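Mundticin KS immunity protein (Enterococcus mundtii, PDB 2ZRR) probably protects the bacteriocin-producing cell from its own mundticin KS, as a small immunity protein folded into an antiparallel four-helix bundle. Local coordinates at residues V39-L44 / K106-I111; E55-V60 / N88-D93; K59-Y64 / S80-E85. All coordinates share one frame; numbering follows the deposited sequence.

Contact 1 of 3, residues V39-L44 / K106-I111; sequences VIITEL and KELMSI
Ile40 and Ile111 meet tip to tip: their CD1 methyls face each other at 3.8 Å, each at the end of a side chain reaching across the gap between helix 33-48 and segment 106-111. Ile40 stands with CG1 anti to the carbonyl carbon (chi1 -62°) and its chain straight beyond, which carries CD1 between Glu107 and Ile111. There the methyl lies 3.7 Å from CG of Glu107. The other branch of Ile40, CG2, runs obliquely over Leu108, whose CB is 4.1 Å from it. Leu108 sends its two methyls on to the neighbouring residue: CD2 sits 3.9 Å from CG1 of Ile41, and CD1 approaches Ile41 CD1. Around this layer, Ile41 also packs on Leu65 and Leu68 of helix 55-70, while Leu108 touches Leu79 and Met82 of helix 75-90, so the first and last helices of the four-helix bundle are joined where the other two close in. OE2 of Glu107 forms a salt bridge with Lys104. Between the two segments the cohesion is therefore van der Waals, with Glu107 laying its CG, and OE1 as well, against the Ile40 methyl and its charge probably balanced largely by Lys104 of the same helix.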
loop_
_atom_site.group_PDB
_atom_site.type_symbol
_atom_site.label_atom_id
_atom_site.label_comp_id
_atom_site.label_asym_id
_atom_site.label_seq_id
_atom_site.Cartn_x
_atom_site.Cartn_y
_atom_site.Cartn_z
ATOM N N VAL A 39 -7.425 3.576 -4.706
ATOM C CA VAL A 39 -8.534 3.633 -3.749
ATOM C C VAL A 39 -8.172 2.879 -2.472
ATOM O O VAL A 39 -8.316 3.410 -1.373
ATOM C CB VAL A 39 -9.830 3.035 -4.361
ATOM C CG1 VAL A 39 -10.782 2.578 -3.270
ATOM C CG2 VAL A 39 -10.495 4.063 -5.238
ATOM N N ILE A 40 -7.689 1.647 -2.614
ATOM C CA ILE A 40 -7.318 0.842 -1.457
ATOM C C ILE A 40 -6.243 1.531 -0.608
ATOM O O ILE A 40 -6.299 1.527 0.626
ATOM C CB ILE A 40 -6.802 -0.542 -1.897
ATOM C CG1 ILE A 40 -7.902 -1.298 -2.632
ATOM C CG2 ILE A 40 -6.356 -1.350 -0.694
ATOM C CD1 ILE A 40 -7.444 -2.641 -3.172
ATOM N N ILE A 41 -5.258 2.128 -1.266
ATOM C CA ILE A 41 -4.185 2.800 -0.539
ATOM C C ILE A 41 -4.736 4.020 0.194
ATOM O O ILE A 41 -4.421 4.253 1.360
ATOM C CB ILE A 41 -3.035 3.208 -1.507
ATOM C CG1 ILE A 41 -2.219 1.960 -1.874
ATOM C CG2 ILE A 41 -2.136 4.266 -0.856
ATOM C CD1 ILE A 41 -1.750 1.920 -3.316
ATOM N N THR A 42 -5.575 4.789 -0.483
ATOM C CA THR A 42 -6.168 5.968 0.136
ATOM C C THR A 42 -6.913 5.546 1.405
ATOM O O THR A 42 -6.710 6.105 2.475
ATOM C CB THR A 42 -7.139 6.658 -0.841
ATOM O OG1 THR A 42 -6.425 7.056 -2.021
ATOM C CG2 THR A 42 -7.770 7.875 -0.204
ATOM N N GLU A 43 -7.764 4.535 1.268
ATOM C CA GLU A 43 -8.542 4.010 2.386
ATOM C C GLU A 43 -7.632 3.568 3.521
ATOM O O GLU A 43 -7.855 3.910 4.682
ATOM C CB GLU A 43 -9.378 2.814 1.923
ATOM C CG GLU A 43 -10.473 3.187 0.954
ATOM C CD GLU A 43 -11.155 1.967 0.359
ATOM O OE1 GLU A 43 -10.541 0.873 0.361
ATOM O OE2 GLU A 43 -12.306 2.112 -0.108
ATOM N N LEU A 44 -6.610 2.794 3.172
ATOM C CA LEU A 44 -5.655 2.289 4.144
ATOM C C LEU A 44 -4.945 3.396 4.912
ATOM O O LEU A 44 -4.807 3.324 6.131
ATOM C CB LEU A 44 -4.620 1.422 3.438
ATOM C CG LEU A 44 -4.818 -0.074 3.620
ATOM C CD1 LEU A 44 -4.172 -0.814 2.464
ATOM C CD2 LEU A 44 -4.217 -0.494 4.948
ATOM N N LYS A 106 -3.612 -7.331 1.574
ATOM C CA LYS A 106 -3.621 -8.550 0.759
ATOM C C LYS A 106 -4.471 -8.334 -0.486
ATOM O O LYS A 106 -4.150 -8.820 -1.575
ATOM C CB LYS A 106 -4.174 -9.728 1.572
ATOM C CG LYS A 106 -3.278 -10.162 2.729
ATOM C CD LYS A 106 -3.729 -11.479 3.352
ATOM C CE LYS A 106 -4.483 -11.241 4.660
ATOM N NZ LYS A 106 -4.100 -12.199 5.739
ATOM N N GLU A 107 -5.564 -7.599 -0.308
ATOM C CA GLU A 107 -6.476 -7.285 -1.395
ATOM C C GLU A 107 -5.747 -6.362 -2.386
ATOM O O GLU A 107 -6.045 -6.337 -3.584
ATOM C CB GLU A 107 -7.718 -6.615 -0.808
ATOM C CG GLU A 107 -8.574 -5.830 -1.776
ATOM C CD GLU A 107 -9.705 -5.100 -1.063
ATOM O OE1 GLU A 107 -10.499 -4.397 -1.733
ATOM O OE2 GLU A 107 -9.792 -5.237 0.179
ATOM N N LEU A 108 -4.774 -5.611 -1.880
ATOM C CA LEU A 108 -4.001 -4.713 -2.724
ATOM C C LEU A 108 -3.055 -5.546 -3.589
ATOM O O LEU A 108 -3.038 -5.404 -4.814
ATOM C CB LEU A 108 -3.207 -3.724 -1.860
ATOM C CG LEU A 108 -2.295 -2.714 -2.565
ATOM C CD1 LEU A 108 -3.093 -1.825 -3.518
ATOM C CD2 LEU A 108 -1.605 -1.884 -1.512
ATOM N N MET A 109 -2.281 -6.420 -2.948
ATOM C CA MET A 109 -1.340 -7.286 -3.662
ATOM C C MET A 109 -2.077 -8.168 -4.671
ATOM O O MET A 109 -1.574 -8.452 -5.758
ATOM C CB MET A 109 -0.577 -8.167 -2.670
ATOM C CG MET A 109 0.786 -7.635 -2.277
ATOM S SD MET A 109 0.796 -5.865 -1.869
ATOM C CE MET A 109 1.644 -5.189 -3.304
ATOM N N SER A 110 -3.278 -8.595 -4.299
ATOM C CA SER A 110 -4.100 -9.436 -5.156
ATOM C C SER A 110 -4.430 -8.777 -6.488
ATOM O O SER A 110 -4.833 -9.463 -7.424
ATOM C CB SER A 110 -5.411 -9.791 -4.454
ATOM O OG SER A 110 -6.523 -9.248 -5.156
ATOM N N ILE A 111 -4.291 -7.458 -6.581
ATOM C CA ILE A 111 -4.592 -6.785 -7.839
ATOM C C ILE A 111 -3.531 -7.208 -8.845
ATOM O O ILE A 111 -3.821 -7.407 -10.031
ATOM C CB ILE A 111 -4.594 -5.254 -7.688
ATOM C CG1 ILE A 111 -5.829 -4.824 -6.902
ATOM C CG2 ILE A 111 -4.623 -4.591 -9.058
ATOM C CD1 ILE A 111 -5.833 -3.365 -6.526
#

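Contact 2 of 3, residues E55-V60 / N88-D93; sequences ESLRKV and NAIKKD
The backbones come close where helix 55-70 begins and helix 75-90 runs out into the following loop, with Leu57 CA 5.7 Å from Ala89 CA. The small side chain of Ala89 is consistent with so close an approach. Its CB points at the other helix and packs between Ser56, whose CB is 4.3 Å away, and Val60, whose CG2 is 4.2 Å away. Farther in, Leu57 CD2 and Ile90 CD1 meet at 3.5 Å, the two side chains lying alongside one another and pointing the same way. Ile90 leaves its backbone turned from the partner helix; CG1 lies roughly anti to the backbone N, and the turn at chi2 (91°) then brings CD1 back to the leucine. This is one end of an antiparallel helix pair within the four-helix bundle: Leu57 also rests on Ile86 and on Val95, and Ile90 on Leu97, so residues of the loop leading to helix 99-109 pack against this end. On the outer side, the Lys92 chain is extended as far as CD, then bends at chi3 (-125°). Its methylene CD makes a tight carbon-oxygen approach to Ser56 OG at 3.0 Å, while NZ stays 3.9 Å from that hydroxyl.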
loop_
_atom_site.group_PDB
_atom_site.type_symbol
_atom_site.label_atom_id
_atom_site.label_comp_id
_atom_site.label_asym_id
_atom_site.label_seq_id
_atom_site.Cartn_x
_atom_site.Cartn_y
_atom_site.Cartn_z
ATOM N N GLU A 55 4.681 4.806 10.847
ATOM C CA GLU A 55 5.118 5.843 9.912
ATOM C C GLU A 55 5.781 5.239 8.673
ATOM O O GLU A 55 5.552 5.687 7.549
ATOM C CB GLU A 55 6.075 6.827 10.601
ATOM C CG GLU A 55 5.547 8.269 10.683
ATOM C CD GLU A 55 4.461 8.570 9.651
ATOM O OE1 GLU A 55 3.298 8.796 10.055
ATOM O OE2 GLU A 55 4.768 8.579 8.434
ATOM N N SER A 56 6.594 4.211 8.877
ATOM C CA SER A 56 7.278 3.565 7.764
ATOM C C SER A 56 6.290 2.986 6.756
ATOM O O SER A 56 6.494 3.093 5.550
ATOM C CB SER A 56 8.198 2.460 8.283
ATOM O OG SER A 56 8.713 2.787 9.567
ATOM N N LEU A 57 5.221 2.368 7.255
ATOM C CA LEU A 57 4.204 1.773 6.388
ATOM C C LEU A 57 3.438 2.847 5.631
ATOM O O LEU A 57 3.218 2.730 4.429
ATOM C CB LEU A 57 3.226 0.929 7.212
ATOM C CG LEU A 57 2.201 0.099 6.433
ATOM C CD1 LEU A 57 2.856 -0.528 5.203
ATOM C CD2 LEU A 57 1.634 -0.982 7.344
ATOM N N ARG A 58 3.029 3.892 6.343
ATOM C CA ARG A 58 2.297 4.989 5.730
ATOM C C ARG A 58 3.191 5.621 4.680
ATOM O O ARG A 58 2.718 6.074 3.643
ATOM C CB ARG A 58 1.922 6.033 6.780
ATOM C CG ARG A 58 1.039 5.521 7.911
ATOM C CD ARG A 58 0.624 6.657 8.843
ATOM N NE ARG A 58 0.257 7.862 8.098
ATOM C CZ ARG A 58 -0.947 8.079 7.582
ATOM N NH1 ARG A 58 -1.899 7.168 7.736
ATOM N NH2 ARG A 58 -1.196 9.191 6.902
ATOM N N LYS A 59 4.490 5.643 4.961
ATOM C CA LYS A 59 5.466 6.208 4.036
ATOM C C LYS A 59 5.427 5.444 2.707
ATOM O O LYS A 59 5.219 6.038 1.647
ATOM C CB LYS A 59 6.871 6.137 4.652
ATOM C CG LYS A 59 7.729 7.377 4.430
ATOM C CD LYS A 59 7.357 8.508 5.382
ATOM C CE LYS A 59 8.600 9.102 6.017
ATOM N NZ LYS A 59 9.297 8.125 6.903
ATOM N N VAL A 60 5.623 4.125 2.774
ATOM C CA VAL A 60 5.598 3.265 1.591
ATOM C C VAL A 60 4.271 3.424 0.867
ATOM O O VAL A 60 4.224 3.638 -0.344
ATOM C CB VAL A 60 5.735 1.785 1.976
ATOM C CG1 VAL A 60 5.491 0.904 0.754
ATOM C CG2 VAL A 60 7.103 1.528 2.580
ATOM N N ASN A 88 9.575 -5.330 4.561
ATOM C CA ASN A 88 10.570 -4.859 5.521
ATOM C C ASN A 88 10.135 -3.655 6.349
ATOM O O ASN A 88 10.883 -3.189 7.206
ATOM C CB ASN A 88 11.877 -4.534 4.799
ATOM C CG ASN A 88 11.934 -5.124 3.404
ATOM O OD1 ASN A 88 12.274 -4.436 2.445
ATOM N ND2 ASN A 88 11.600 -6.406 3.285
ATOM N N ALA A 89 8.929 -3.155 6.093
ATOM C CA ALA A 89 8.391 -2.010 6.828
ATOM C C ALA A 89 7.382 -2.508 7.858
ATOM O O ALA A 89 7.313 -2.007 8.982
ATOM C CB ALA A 89 7.717 -1.035 5.864
ATOM N N ILE A 90 6.600 -3.504 7.457
ATOM C CA ILE A 90 5.587 -4.089 8.317
ATOM C C ILE A 90 6.229 -4.739 9.545
ATOM O O ILE A 90 5.654 -4.733 10.633
ATOM C CB ILE A 90 4.759 -5.131 7.529
ATOM C CG1 ILE A 90 3.402 -5.327 8.197
ATOM C CG2 ILE A 90 5.529 -6.435 7.410
ATOM C CD1 ILE A 90 2.341 -4.406 7.660
ATOM N N LYS A 91 7.428 -5.287 9.367
ATOM C CA LYS A 91 8.139 -5.935 10.464
ATOM C C LYS A 91 9.234 -5.047 11.051
ATOM O O LYS A 91 9.965 -5.465 11.950
ATOM C CB LYS A 91 8.756 -7.257 9.994
ATOM C CG LYS A 91 8.820 -7.420 8.486
ATOM C CD LYS A 91 8.124 -8.693 8.040
ATOM C CE LYS A 91 8.928 -9.923 8.439
ATOM N NZ LYS A 91 8.321 -11.192 7.942
ATOM N N LYS A 92 9.354 -3.826 10.537
ATOM C CA LYS A 92 10.358 -2.892 11.033
ATOM C C LYS A 92 10.050 -2.649 12.493
ATOM O O LYS A 92 10.646 -3.260 13.376
ATOM C CB LYS A 92 10.291 -1.566 10.272
ATOM C CG LYS A 92 10.977 -0.404 10.982
ATOM C CD LYS A 92 10.948 0.855 10.136
ATOM C CE LYS A 92 12.347 1.416 9.936
ATOM N NZ LYS A 92 12.478 2.128 8.634
ATOM N N ASP A 93 9.104 -1.751 12.735
ATOM C CA ASP A 93 8.699 -1.435 14.092
ATOM C C ASP A 93 7.729 -2.513 14.546
ATOM O O ASP A 93 7.208 -2.470 15.663
ATOM C CB ASP A 93 8.020 -0.067 14.137
ATOM C CG ASP A 93 8.864 0.974 14.843
ATOM O OD1 ASP A 93 9.835 0.586 15.527
ATOM O OD2 ASP A 93 8.556 2.178 14.713
#

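Contact 3 of 3, residues K59-Y64 / S80-E85; sequences KVLGSY and SRMNIE
Tyr64 sets CG roughly anti to its carbonyl carbon and swings its ring toward helix 75-90, and Met82 answers with CG anti to its backbone N (chi1 166°) and an extended chain. The two side chains run past each other in opposite directions, which leaves Met82 CB, not the sulfur, over the ring. This CB sits 3.3 Å from the centroid of the Tyr64 ring, a CH-pi contact almost along the ring normal. The sulfur lies obliquely at 4.6 Å from the same centroid, making a Met-aromatic contact. Beyond it, Met82 CE presses on Leu61 CD2 at 3.4 Å, tighter than usual for two carbons. The phenol ends in a very short hydrogen bond: Tyr64 OH donates to Glu85 OE2 at 2.5 Å. The carboxylate comes in at the CE1 edge, both oxygens of Glu85 3.1 Å from Tyr64 CE1, its plane turned 56° from the ring's, and Glu85 CB rests 3.8 Å from Val60 CG1. Lys67 adds a cation-pi contact to the same ring, and Leu61 packs on Leu45 and Leu48 of helix 33-48. The segments run antiparallel at 168°, axes 10.3 Å apart, like neighbours in an antiparallel four-helix bundle.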
loop_
_atom_site.group_PDB
_atom_site.type_symbol
_atom_site.label_atom_id
_atom_site.label_comp_id
_atom_site.label_asym_id
_atom_site.label_seq_id
_atom_site.Cartn_x
_atom_site.Cartn_y
_atom_site.Cartn_z
ATOM N N LYS A 59 4.490 5.643 4.961
ATOM C CA LYS A 59 5.466 6.208 4.036
ATOM C C LYS A 59 5.427 5.444 2.707
ATOM O O LYS A 59 5.219 6.038 1.647
ATOM C CB LYS A 59 6.871 6.137 4.652
ATOM C CG LYS A 59 7.729 7.377 4.430
ATOM C CD LYS A 59 7.357 8.508 5.382
ATOM C CE LYS A 59 8.600 9.102 6.017
ATOM N NZ LYS A 59 9.297 8.125 6.903
ATOM N N VAL A 60 5.623 4.125 2.774
ATOM C CA VAL A 60 5.598 3.265 1.591
ATOM C C VAL A 60 4.271 3.424 0.867
ATOM O O VAL A 60 4.224 3.638 -0.344
ATOM C CB VAL A 60 5.735 1.785 1.976
ATOM C CG1 VAL A 60 5.491 0.904 0.754
ATOM C CG2 VAL A 60 7.103 1.528 2.580
ATOM N N LEU A 61 3.187 3.308 1.622
ATOM C CA LEU A 61 1.854 3.439 1.061
ATOM C C LEU A 61 1.716 4.770 0.367
ATOM O O LEU A 61 1.226 4.839 -0.760
ATOM C CB LEU A 61 0.809 3.344 2.165
ATOM C CG LEU A 61 0.711 1.969 2.822
ATOM C CD1 LEU A 61 -0.266 2.025 3.989
ATOM C CD2 LEU A 61 0.264 0.943 1.784
ATOM N N GLY A 62 2.139 5.830 1.057
ATOM C CA GLY A 62 2.046 7.170 0.504
ATOM C C GLY A 62 2.916 7.310 -0.724
ATOM O O GLY A 62 2.518 7.911 -1.722
ATOM N N SER A 63 4.106 6.730 -0.658
ATOM C CA SER A 63 5.031 6.789 -1.779
ATOM C C SER A 63 4.476 6.091 -3.025
ATOM O O SER A 63 4.560 6.627 -4.135
ATOM C CB SER A 63 6.368 6.158 -1.391
ATOM O OG SER A 63 7.103 5.795 -2.552
ATOM N N TYR A 64 3.900 4.902 -2.855
ATOM C CA TYR A 64 3.371 4.193 -4.010
ATOM C C TYR A 64 2.093 4.784 -4.567
ATOM O O TYR A 64 1.795 4.617 -5.755
ATOM C CB TYR A 64 3.213 2.713 -3.690
ATOM C CG TYR A 64 4.516 2.009 -3.918
ATOM C CD1 TYR A 64 5.481 1.955 -2.914
ATOM C CD2 TYR A 64 4.834 1.485 -5.172
ATOM C CE1 TYR A 64 6.735 1.400 -3.153
ATOM C CE2 TYR A 64 6.083 0.930 -5.427
ATOM C CZ TYR A 64 7.035 0.892 -4.412
ATOM O OH TYR A 64 8.286 0.351 -4.661
ATOM N N SER A 80 4.488 -4.859 -7.605
ATOM C CA SER A 80 5.406 -5.951 -7.302
ATOM C C SER A 80 6.574 -5.384 -6.487
ATOM O O SER A 80 7.077 -6.026 -5.557
ATOM C CB SER A 80 5.922 -6.578 -8.600
ATOM O OG SER A 80 4.847 -7.023 -9.411
ATOM N N ARG A 81 6.987 -4.169 -6.844
ATOM C CA ARG A 81 8.081 -3.478 -6.161
ATOM C C ARG A 81 7.621 -3.007 -4.780
ATOM O O ARG A 81 8.394 -2.988 -3.818
ATOM C CB ARG A 81 8.549 -2.286 -7.011
ATOM C CG ARG A 81 9.365 -2.707 -8.237
ATOM C CD ARG A 81 9.572 -1.589 -9.259
ATOM N NE ARG A 81 10.614 -1.950 -10.224
ATOM C CZ ARG A 81 10.982 -1.214 -11.272
ATOM N NH1 ARG A 81 10.401 -0.050 -11.521
ATOM N NH2 ARG A 81 11.941 -1.652 -12.078
ATOM N N MET A 82 6.347 -2.642 -4.689
ATOM C CA MET A 82 5.772 -2.173 -3.439
ATOM C C MET A 82 5.589 -3.331 -2.487
ATOM O O MET A 82 5.846 -3.213 -1.293
ATOM C CB MET A 82 4.420 -1.518 -3.697
ATOM C CG MET A 82 3.597 -1.299 -2.440
ATOM S SD MET A 82 1.929 -0.730 -2.807
ATOM C CE MET A 82 1.495 -0.001 -1.238
ATOM N N ASN A 83 5.123 -4.448 -3.030
ATOM C CA ASN A 83 4.891 -5.650 -2.246
ATOM C C ASN A 83 6.132 -5.944 -1.422
ATOM O O ASN A 83 6.045 -6.282 -0.242
ATOM C CB ASN A 83 4.588 -6.823 -3.183
ATOM C CG ASN A 83 4.432 -8.141 -2.446
ATOM O OD1 ASN A 83 4.120 -8.173 -1.252
ATOM N ND2 ASN A 83 4.649 -9.244 -3.160
ATOM N N ILE A 84 7.292 -5.804 -2.051
ATOM C CA ILE A 84 8.545 -6.051 -1.366
ATOM C C ILE A 84 8.737 -5.028 -0.249
ATOM O O ILE A 84 9.031 -5.382 0.895
ATOM C CB ILE A 84 9.717 -5.969 -2.357
ATOM C CG1 ILE A 84 9.616 -7.118 -3.362
ATOM C CG2 ILE A 84 11.045 -6.027 -1.615
ATOM C CD1 ILE A 84 9.494 -8.493 -2.717
ATOM N N GLU A 85 8.552 -3.758 -0.587
ATOM C CA GLU A 85 8.700 -2.671 0.370
ATOM C C GLU A 85 7.853 -2.818 1.632
ATOM O O GLU A 85 8.362 -2.650 2.735
ATOM C CB GLU A 85 8.365 -1.350 -0.306
ATOM C CG GLU A 85 9.504 -0.370 -0.318
ATOM C CD GLU A 85 9.307 0.706 -1.355
ATOM O OE1 GLU A 85 8.878 1.820 -0.983
ATOM O OE2 GLU A 85 9.582 0.434 -2.544
#

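How the contacts relate
Contacts 2 and 3 join the same two helices, 55-70 and 75-90, and share Lys59 and Val60, of which Val60 makes contacts in both; contact 1 ties helix 33-48 to helix 99-109. Contacts 1 and 3 are buried near the middle of the bundle, their centres 11 Å apart, and they touch: Leu108 CD2 is 3.6 Å from Met82 CE, and Ile41 also approaches that methyl, so the two helix pairs meet in one core. Contact 2 lies farther out at a bundle end, with no touch to contact 1. Chemistry follows place: aliphatic chains with part of a glutamate in contact 1, an aromatic ring with thioether and carboxylate in contact 3, and an alanine, a leucine-isoleucine pair and an exposed lysine in contact 2.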